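Transcriptional regulator (Streptococcus dysgalactiae, PDB 4YV9) acts as a quorum-sensing transcriptional regulator, the SHP pheromone receptor Rgg2, and probably binds DNA through its helix-turn-helix domain. Local coordinates at residues E26-S31 with C45-N50; G6-R11 with S64-T69. All coordinates share one frame; numbering follows the deposited sequence.

Contact 1 (E26-S31 with C45-N50); sequences EHLSKS and CSRLLN
Arg47 reaches across from helix 45-54 and takes the backbone carbonyl of His27 side-on. Two of its nitrogens share that one oxygen. Arg47 NE donates to His27 O at 2.9 Å, with an N-H...O angle of 159°. Arg47 NH2 reaches the same His27 O at 3.2 Å and is more bent. The oxygen lies in the guanidinium plane. Seen from the carbonyl, NH2 sits in its plane on a lone pair, while NE stands above that plane. The shared grip limits rotation of the guanidinium. The arginine chain bends at chi3 (142°), which turns NE and NH2 to the carbonyl. Its third nitrogen, NH1, forms a salt bridge with Glu42 of the second subunit.

The aliphatic part of the same arginine packs on Leu28. Leu28 CD1 lies 3.8 Å from Arg47 CB, and Leu28 CD2 touches the arginine chain further out, 4.1 Å from Arg47 CD. His27 and Asn50 meet at about a right angle, with ring and amide planes nearly perpendicular. Asn50 ND2 approaches His27 CD2 obliquely at 3.7 Å, without a hydrogen bond. That amide nitrogen is instead bonded to Asp25, which also accepts from the backbone N of His27 and of Leu28. Glu26 CG covers one face of the His27 ring.

The contact lies within the helix-turn-helix region. It joins the turn between helices 20-23 and 30-37 to helix 45-54. Leu28 also packs on Ile33 of helix 30-37 and on Ile43, just before helix 45-54.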
ATOM      1  N   GLU B  26     -34.441  -2.385   3.073  1.00 36.50           N
ATOM      2  CA  GLU B  26     -35.201  -1.383   3.811  1.00 43.49           C
ATOM      3  C   GLU B  26     -34.616   0.030   3.722  1.00 42.69           C
ATOM      4  O   GLU B  26     -35.295   1.000   4.044  1.00 51.08           O
ATOM      5  CB  GLU B  26     -35.308  -1.787   5.285  1.00 55.71           C
ATOM      6  CG  GLU B  26     -33.961  -2.025   5.952  1.00 59.83           C
ATOM      7  CD  GLU B  26     -34.082  -2.367   7.429  1.00 72.95           C
ATOM      8  OE1 GLU B  26     -35.106  -1.999   8.055  1.00 77.40           O
ATOM      9  OE2 GLU B  26     -33.150  -3.010   7.963  1.00 74.25           O
ATOM     10  N   HIS B  27     -33.361   0.148   3.306  1.00 52.56           N
ATOM     11  CA  HIS B  27     -32.698   1.451   3.270  1.00 52.44           C
ATOM     12  C   HIS B  27     -32.845   2.137   1.908  1.00 45.17           C
ATOM     13  O   HIS B  27     -32.967   3.354   1.835  1.00 46.47           O
ATOM     14  CB  HIS B  27     -31.208   1.304   3.627  1.00 50.30           C
ATOM     15  CG  HIS B  27     -30.963   0.510   4.875  1.00 52.11           C
ATOM     16  ND1 HIS B  27     -31.235   0.999   6.134  1.00 54.58           N
ATOM     17  CD2 HIS B  27     -30.486  -0.747   5.054  1.00 48.88           C
ATOM     18  CE1 HIS B  27     -30.936   0.081   7.035  1.00 55.47           C
ATOM     19  NE2 HIS B  27     -30.478  -0.987   6.407  1.00 52.28           N
ATOM     20  N   LEU B  28     -32.823   1.352   0.838  1.00 42.89           N
ATOM     21  CA  LEU B  28     -32.960   1.890  -0.513  1.00 43.93           C
ATOM     22  C   LEU B  28     -33.795   0.965  -1.379  1.00 36.06           C
ATOM     23  O   LEU B  28     -33.509  -0.215  -1.457  1.00 34.31           O
ATOM     24  CB  LEU B  28     -31.591   2.093  -1.174  1.00 36.46           C
ATOM     25  CG  LEU B  28     -30.815   3.388  -0.951  1.00 42.87           C
ATOM     26  CD1 LEU B  28     -29.528   3.391  -1.801  1.00 40.33           C
ATOM     27  CD2 LEU B  28     -31.656   4.621  -1.247  1.00 51.20           C
ATOM     28  N   SER B  29     -34.809   1.515  -2.045  1.00 36.76           N
ATOM     29  CA  SER B  29     -35.642   0.731  -2.947  1.00 36.69           C
ATOM     30  C   SER B  29     -34.951   0.511  -4.291  1.00 42.81           C
ATOM     31  O   SER B  29     -33.943   1.153  -4.584  1.00 42.50           O
ATOM     32  CB  SER B  29     -36.981   1.434  -3.161  1.00 40.33           C
ATOM     33  OG  SER B  29     -36.755   2.701  -3.767  1.00 41.99           O
ATOM     34  N   LYS B  30     -35.490  -0.392  -5.105  1.00 34.89           N
ATOM     35  CA  LYS B  30     -35.002  -0.588  -6.479  1.00 37.78           C
ATOM     36  C   LYS B  30     -35.041   0.740  -7.239  1.00 40.83           C
ATOM     37  O   LYS B  30     -34.086   1.118  -7.923  1.00 37.60           O
ATOM     38  CB  LYS B  30     -35.857  -1.628  -7.216  1.00 39.90           C
ATOM     39  CG  LYS B  30     -35.792  -3.036  -6.616  1.00 48.64           C
ATOM     40  CD  LYS B  30     -36.188  -4.093  -7.637  1.00 49.92           C
ATOM     41  CE  LYS B  30     -37.632  -3.957  -8.055  1.00 64.54           C
ATOM     42  NZ  LYS B  30     -38.019  -5.042  -8.992  1.00 71.52           N
ATOM     43  N   SER B  31     -36.162   1.427  -7.079  1.00 39.70           N
ATOM     44  CA  SER B  31     -36.442   2.714  -7.713  1.00 43.00           C
ATOM     45  C   SER B  31     -35.405   3.763  -7.308  1.00 48.75           C
ATOM     46  O   SER B  31     -34.911   4.523  -8.142  1.00 49.36           O
ATOM     47  CB  SER B  31     -37.856   3.173  -7.345  1.00 46.47           C
ATOM     48  OG  SER B  31     -38.162   4.426  -7.913  1.00 66.57           O
ATOM     49  N   CYS B  45     -24.297   9.267   1.418  1.00 49.28           N
ATOM     50  CA  CYS B  45     -23.053   8.519   1.345  1.00 45.45           C
ATOM     51  C   CYS B  45     -23.224   7.189   2.071  1.00 46.44           C
ATOM     52  O   CYS B  45     -22.808   6.140   1.577  1.00 49.62           O
ATOM     53  CB  CYS B  45     -21.897   9.313   1.946  1.00 47.53           C
ATOM     54  SG  CYS B  45     -20.282   8.603   1.516  1.00 53.66           S
ATOM     55  N   SER B  46     -23.852   7.249   3.240  1.00 52.15           N
ATOM     56  CA  SER B  46     -24.105   6.063   4.051  1.00 51.26           C
ATOM     57  C   SER B  46     -24.865   4.999   3.259  1.00 45.66           C
ATOM     58  O   SER B  46     -24.550   3.823   3.319  1.00 43.68           O
ATOM     59  CB  SER B  46     -24.883   6.444   5.313  1.00 58.94           C
ATOM     60  OG  SER B  46     -24.575   5.555   6.375  1.00 64.88           O
ATOM     61  N   ARG B  47     -25.859   5.418   2.492  1.00 46.11           N
ATOM     62  CA  ARG B  47     -26.624   4.452   1.720  1.00 48.46           C
ATOM     63  C   ARG B  47     -25.803   3.929   0.542  1.00 45.56           C
ATOM     64  O   ARG B  47     -25.909   2.751   0.175  1.00 40.64           O
ATOM     65  CB  ARG B  47     -27.952   5.074   1.278  1.00 48.51           C
ATOM     66  CG  ARG B  47     -28.922   5.142   2.445  1.00 47.79           C
ATOM     67  CD  ARG B  47     -30.114   6.057   2.214  1.00 57.74           C
ATOM     68  NE  ARG B  47     -31.322   5.484   2.803  1.00 71.56           N
ATOM     69  CZ  ARG B  47     -31.789   5.774   4.012  1.00 79.08           C
ATOM     70  NH1 ARG B  47     -31.164   6.654   4.780  1.00 83.74           N
ATOM     71  NH2 ARG B  47     -32.893   5.187   4.450  1.00 87.30           N
ATOM     72  N   LEU B  48     -24.953   4.785  -0.024  1.00 39.66           N
ATOM     73  CA  LEU B  48     -24.039   4.336  -1.065  1.00 36.96           C
ATOM     74  C   LEU B  48     -23.065   3.298  -0.515  1.00 37.61           C
ATOM     75  O   LEU B  48     -22.814   2.271  -1.156  1.00 38.23           O
ATOM     76  CB  LEU B  48     -23.257   5.510  -1.663  1.00 39.79           C
ATOM     77  CG  LEU B  48     -22.215   5.130  -2.722  1.00 43.21           C
ATOM     78  CD1 LEU B  48     -22.831   4.301  -3.838  1.00 42.84           C
ATOM     79  CD2 LEU B  48     -21.578   6.386  -3.291  1.00 43.47           C
ATOM     80  N   LEU B  49     -22.529   3.558   0.672  1.00 38.99           N
ATOM     81  CA  LEU B  49     -21.594   2.611   1.300  1.00 41.95           C
ATOM     82  C   LEU B  49     -22.206   1.240   1.527  1.00 40.63           C
ATOM     83  O   LEU B  49     -21.518   0.230   1.397  1.00 38.17           O
ATOM     84  CB  LEU B  49     -21.080   3.150   2.629  1.00 46.17           C
ATOM     85  CG  LEU B  49     -19.691   3.795   2.580  1.00 47.16           C
ATOM     86  CD1 LEU B  49     -19.654   4.949   1.606  1.00 45.04           C
ATOM     87  CD2 LEU B  49     -19.283   4.265   3.954  1.00 52.55           C
ATOM     88  N   ASN B  50     -23.485   1.221   1.891  1.00 36.29           N
ATOM     89  CA  ASN B  50     -24.250  -0.018   2.053  1.00 38.49           C
ATOM     90  C   ASN B  50     -24.313  -0.805   0.742  1.00 39.43           C
ATOM     91  O   ASN B  50     -24.111  -2.019   0.725  1.00 39.49           O
ATOM     92  CB  ASN B  50     -25.668   0.314   2.555  1.00 39.26           C
ATOM     93  CG  ASN B  50     -26.506  -0.933   2.895  1.00 38.95           C
ATOM     94  OD1 ASN B  50     -26.015  -1.892   3.480  1.00 40.12           O
ATOM     95  ND2 ASN B  50     -27.787  -0.899   2.534  1.00 42.11           N
TER

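Contact 2 (G6-R11 with S64-T69); sequences GKTLRR and STHSKT
The first helix of the helix-turn-helix region, 6-15, here meets the C-terminal end of helix 59-66, before the chain goes on to helix 72-85. Four side chains, Thr8 and Arg11 against Thr65 and His66, form two hydrogen bonds with a methyl contact between them. The backbones are nearest at Thr8 and His66, whose CA atoms are 5.6 Å apart.

Thr8 OG1 and His66 ND1 are hydrogen-bonded at 2.8 Å. The hydroxyl lies at the edge of the imidazole, in the ring plane, and the two side chains cross at about a right angle. His66 CG is anti to the backbone N (chi1 170°), and chi2 of 66° turns ND1 to the threonine. The His66 side chain also touches Leu5.

One turn further along helix 6-15, Arg11 comes from the direction opposite to Thr65. Arg11 NH2 donates to Thr65 OG1 at 2.7 Å. The bond is nearly straight, with an N-H...O angle of 168°, and the hydroxyl lies in the guanidinium plane. Thr65 O is also near Arg11 NH2, but the angle is too poor for a bond. The two threonine side chains run alongside one another in opposing senses, Thr8 CG2 lying 3.7 Å from Thr65 CG2. Thr8 also packs on Phe62.

Gln139 of the second subunit joins this network. Its OE1 accepts from Arg11 NH1, and its NE2 bonds to Thr65 OG1. The threonine hydroxyl is therefore held by both subunits, and the guanidinium is fixed at two of its nitrogens. The hydroxyl oxygen takes N-H groups from both Arg11 and Gln139. The arginine's charge would probably make the hydroxyl a better donor, not a better acceptor.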
ATOM      1  N   GLY B   6     -23.428   7.847  -9.840  1.00 53.25           N
ATOM      2  CA  GLY B   6     -24.415   6.809 -10.089  1.00 48.34           C
ATOM      3  C   GLY B   6     -24.007   6.008 -11.306  1.00 48.61           C
ATOM      4  O   GLY B   6     -24.171   4.791 -11.376  1.00 45.54           O
ATOM      5  N   LYS B   7     -23.453   6.722 -12.273  1.00 52.98           N
ATOM      6  CA  LYS B   7     -22.887   6.099 -13.455  1.00 59.72           C
ATOM      7  C   LYS B   7     -21.837   5.041 -13.120  1.00 56.51           C
ATOM      8  O   LYS B   7     -21.810   3.955 -13.698  1.00 54.87           O
ATOM      9  CB  LYS B   7     -22.258   7.165 -14.327  1.00 62.07           C
ATOM     10  CG  LYS B   7     -21.557   6.618 -15.536  1.00 82.58           C
ATOM     11  CD  LYS B   7     -22.509   5.921 -16.497  1.00 91.69           C
ATOM     12  CE  LYS B   7     -21.899   5.908 -17.916  1.00 96.53           C
ATOM     13  NZ  LYS B   7     -20.581   5.195 -18.011  1.00 90.22           N
ATOM     14  N   THR B   8     -20.957   5.379 -12.192  1.00 54.53           N
ATOM     15  CA  THR B   8     -19.892   4.470 -11.816  1.00 55.35           C
ATOM     16  C   THR B   8     -20.454   3.282 -11.038  1.00 46.63           C
ATOM     17  O   THR B   8     -20.070   2.140 -11.278  1.00 44.34           O
ATOM     18  CB  THR B   8     -18.825   5.188 -11.001  1.00 52.69           C
ATOM     19  OG1 THR B   8     -18.308   6.283 -11.774  1.00 58.10           O
ATOM     20  CG2 THR B   8     -17.701   4.227 -10.653  1.00 52.30           C
ATOM     21  N   LEU B   9     -21.377   3.540 -10.117  1.00 43.99           N
ATOM     22  CA  LEU B   9     -22.066   2.443  -9.434  1.00 39.84           C
ATOM     23  C   LEU B   9     -22.706   1.466 -10.425  1.00 42.71           C
ATOM     24  O   LEU B   9     -22.545   0.248 -10.321  1.00 37.51           O
ATOM     25  CB  LEU B   9     -23.150   2.972  -8.486  1.00 38.61           C
ATOM     26  CG  LEU B   9     -23.941   1.827  -7.840  1.00 38.52           C
ATOM     27  CD1 LEU B   9     -23.010   0.981  -6.973  1.00 40.84           C
ATOM     28  CD2 LEU B   9     -25.123   2.333  -7.026  1.00 43.00           C
ATOM     29  N   ARG B  10     -23.444   2.010 -11.380  1.00 41.34           N
ATOM     30  CA  ARG B  10     -24.083   1.202 -12.411  1.00 42.10           C
ATOM     31  C   ARG B  10     -23.074   0.321 -13.134  1.00 41.23           C
ATOM     32  O   ARG B  10     -23.308  -0.866 -13.322  1.00 39.70           O
ATOM     33  CB  ARG B  10     -24.801   2.101 -13.419  1.00 43.61           C
ATOM     34  CG  ARG B  10     -25.380   1.378 -14.625  1.00 58.72           C
ATOM     35  CD  ARG B  10     -26.044   2.388 -15.568  1.00 63.79           C
ATOM     36  NE  ARG B  10     -26.109   1.915 -16.949  1.00 78.68           N
ATOM     37  CZ  ARG B  10     -26.669   2.591 -17.952  1.00 87.28           C
ATOM     38  NH1 ARG B  10     -27.217   3.780 -17.732  1.00 93.04           N
ATOM     39  NH2 ARG B  10     -26.678   2.080 -19.177  1.00 88.17           N
ATOM     40  N   ARG B  11     -21.967   0.926 -13.557  1.00 44.41           N
ATOM     41  CA  ARG B  11     -20.929   0.207 -14.280  1.00 46.40           C
ATOM     42  C   ARG B  11     -20.334  -0.914 -13.435  1.00 44.32           C
ATOM     43  O   ARG B  11     -20.146  -2.031 -13.903  1.00 45.36           O
ATOM     44  CB  ARG B  11     -19.821   1.165 -14.715  1.00 52.06           C
ATOM     45  CG  ARG B  11     -18.685   0.499 -15.479  1.00 58.99           C
ATOM     46  CD  ARG B  11     -17.702   1.522 -16.038  1.00 73.02           C
ATOM     47  NE  ARG B  11     -17.029   2.282 -14.988  1.00 75.54           N
ATOM     48  CZ  ARG B  11     -15.920   1.884 -14.371  1.00 79.71           C
ATOM     49  NH1 ARG B  11     -15.353   0.726 -14.693  1.00 79.98           N
ATOM     50  NH2 ARG B  11     -15.380   2.644 -13.427  1.00 80.11           N
ATOM     51  N   SER B  64     -11.541   5.628  -6.874  1.00 61.44           N
ATOM     52  CA  SER B  64     -10.429   5.631  -7.827  1.00 69.97           C
ATOM     53  C   SER B  64     -10.886   5.173  -9.212  1.00 60.08           C
ATOM     54  O   SER B  64     -10.286   5.534 -10.208  1.00 65.10           O
ATOM     55  CB  SER B  64      -9.269   4.760  -7.338  1.00 73.83           C
ATOM     56  OG  SER B  64      -9.406   3.427  -7.798  1.00 70.69           O
ATOM     57  N   THR B  65     -11.951   4.387  -9.291  1.00 55.12           N
ATOM     58  CA  THR B  65     -12.421   3.972 -10.609  1.00 62.09           C
ATOM     59  C   THR B  65     -13.393   5.008 -11.193  1.00 64.26           C
ATOM     60  O   THR B  65     -13.589   5.072 -12.412  1.00 62.90           O
ATOM     61  CB  THR B  65     -13.076   2.570 -10.574  1.00 60.80           C
ATOM     62  OG1 THR B  65     -13.221   2.074 -11.912  1.00 71.73           O
ATOM     63  CG2 THR B  65     -14.424   2.615  -9.903  1.00 49.05           C
ATOM     64  N   HIS B  66     -13.962   5.843 -10.325  1.00 64.72           N
ATOM     65  CA  HIS B  66     -14.901   6.885 -10.744  1.00 60.69           C
ATOM     66  C   HIS B  66     -14.209   7.934 -11.603  1.00 69.57           C
ATOM     67  O   HIS B  66     -14.737   8.332 -12.642  1.00 71.84           O
ATOM     68  CB  HIS B  66     -15.559   7.539  -9.520  1.00 60.46           C
ATOM     69  CG  HIS B  66     -16.351   8.774  -9.834  1.00 58.01           C
ATOM     70  ND1 HIS B  66     -17.499   8.747 -10.599  1.00 62.84           N
ATOM     71  CD2 HIS B  66     -16.169  10.063  -9.472  1.00 58.69           C
ATOM     72  CE1 HIS B  66     -17.979   9.975 -10.706  1.00 63.01           C
ATOM     73  NE2 HIS B  66     -17.196  10.794 -10.029  1.00 63.40           N
ATOM     74  N   SER B  67     -13.031   8.379 -11.171  1.00 65.65           N
ATOM     75  CA  SER B  67     -12.248   9.353 -11.940  1.00 78.01           C
ATOM     76  C   SER B  67     -10.813   9.459 -11.454  1.00 76.22           C
ATOM     77  O   SER B  67     -10.493   9.071 -10.332  1.00 74.70           O
ATOM     78  CB  SER B  67     -12.892  10.736 -11.878  1.00 84.63           C
ATOM     79  OG  SER B  67     -12.624  11.352 -10.632  1.00 87.77           O
ATOM     80  N   LYS B  68      -9.961  10.007 -12.309  1.00 88.00           N
ATOM     81  CA  LYS B  68      -8.563  10.246 -11.981  1.00100.20           C
ATOM     82  C   LYS B  68      -8.376  11.509 -11.135  1.00100.52           C
ATOM     83  O   LYS B  68      -7.257  11.996 -10.985  1.00 99.76           O
ATOM     84  CB  LYS B  68      -7.732  10.363 -13.262  1.00108.61           C
ATOM     85  CG  LYS B  68      -7.595   9.064 -14.043  1.00113.03           C
ATOM     86  CD  LYS B  68      -7.761   9.298 -15.539  1.00121.17           C
ATOM     87  CE  LYS B  68      -8.056   7.995 -16.271  1.00121.59           C
ATOM     88  NZ  LYS B  68      -8.179   8.193 -17.744  1.00128.54           N
ATOM     89  N   THR B  69      -9.468  12.043 -10.596  1.00101.65           N
ATOM     90  CA  THR B  69      -9.390  13.246  -9.772  1.00105.90           C
ATOM     91  C   THR B  69      -8.800  12.931  -8.403  1.00102.86           C
ATOM     92  O   THR B  69      -9.063  11.874  -7.824  1.00100.60           O
ATOM     93  CB  THR B  69     -10.766  13.907  -9.576  1.00110.43           C
ATOM     94  OG1 THR B  69     -11.769  12.898  -9.417  1.00107.66           O
ATOM     95  CG2 THR B  69     -11.118  14.764 -10.781  1.00115.72           C
TER

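Contact 2 closes a long loop of the chain, and contact 1 is nested inside it. In chain order come 6-11, 26-31, 45-50 and 64-69. The centres lie about 17 Å apart. The nearest atoms are about 4 Å apart, but the contacts do not touch. Helices 45-54 and 59-66 follow each other and carry 45-50 and the start of 64-69. Leu9 on helix 6-15 also packs on helix 45-54, linking the two regions. Both contacts reach the second subunit, contact 1 at the paired Cys45 residues, which form a disulfide between subunits. The arrangement is consistent with the DNA-binding regions of the two subunits being held together in the dimer.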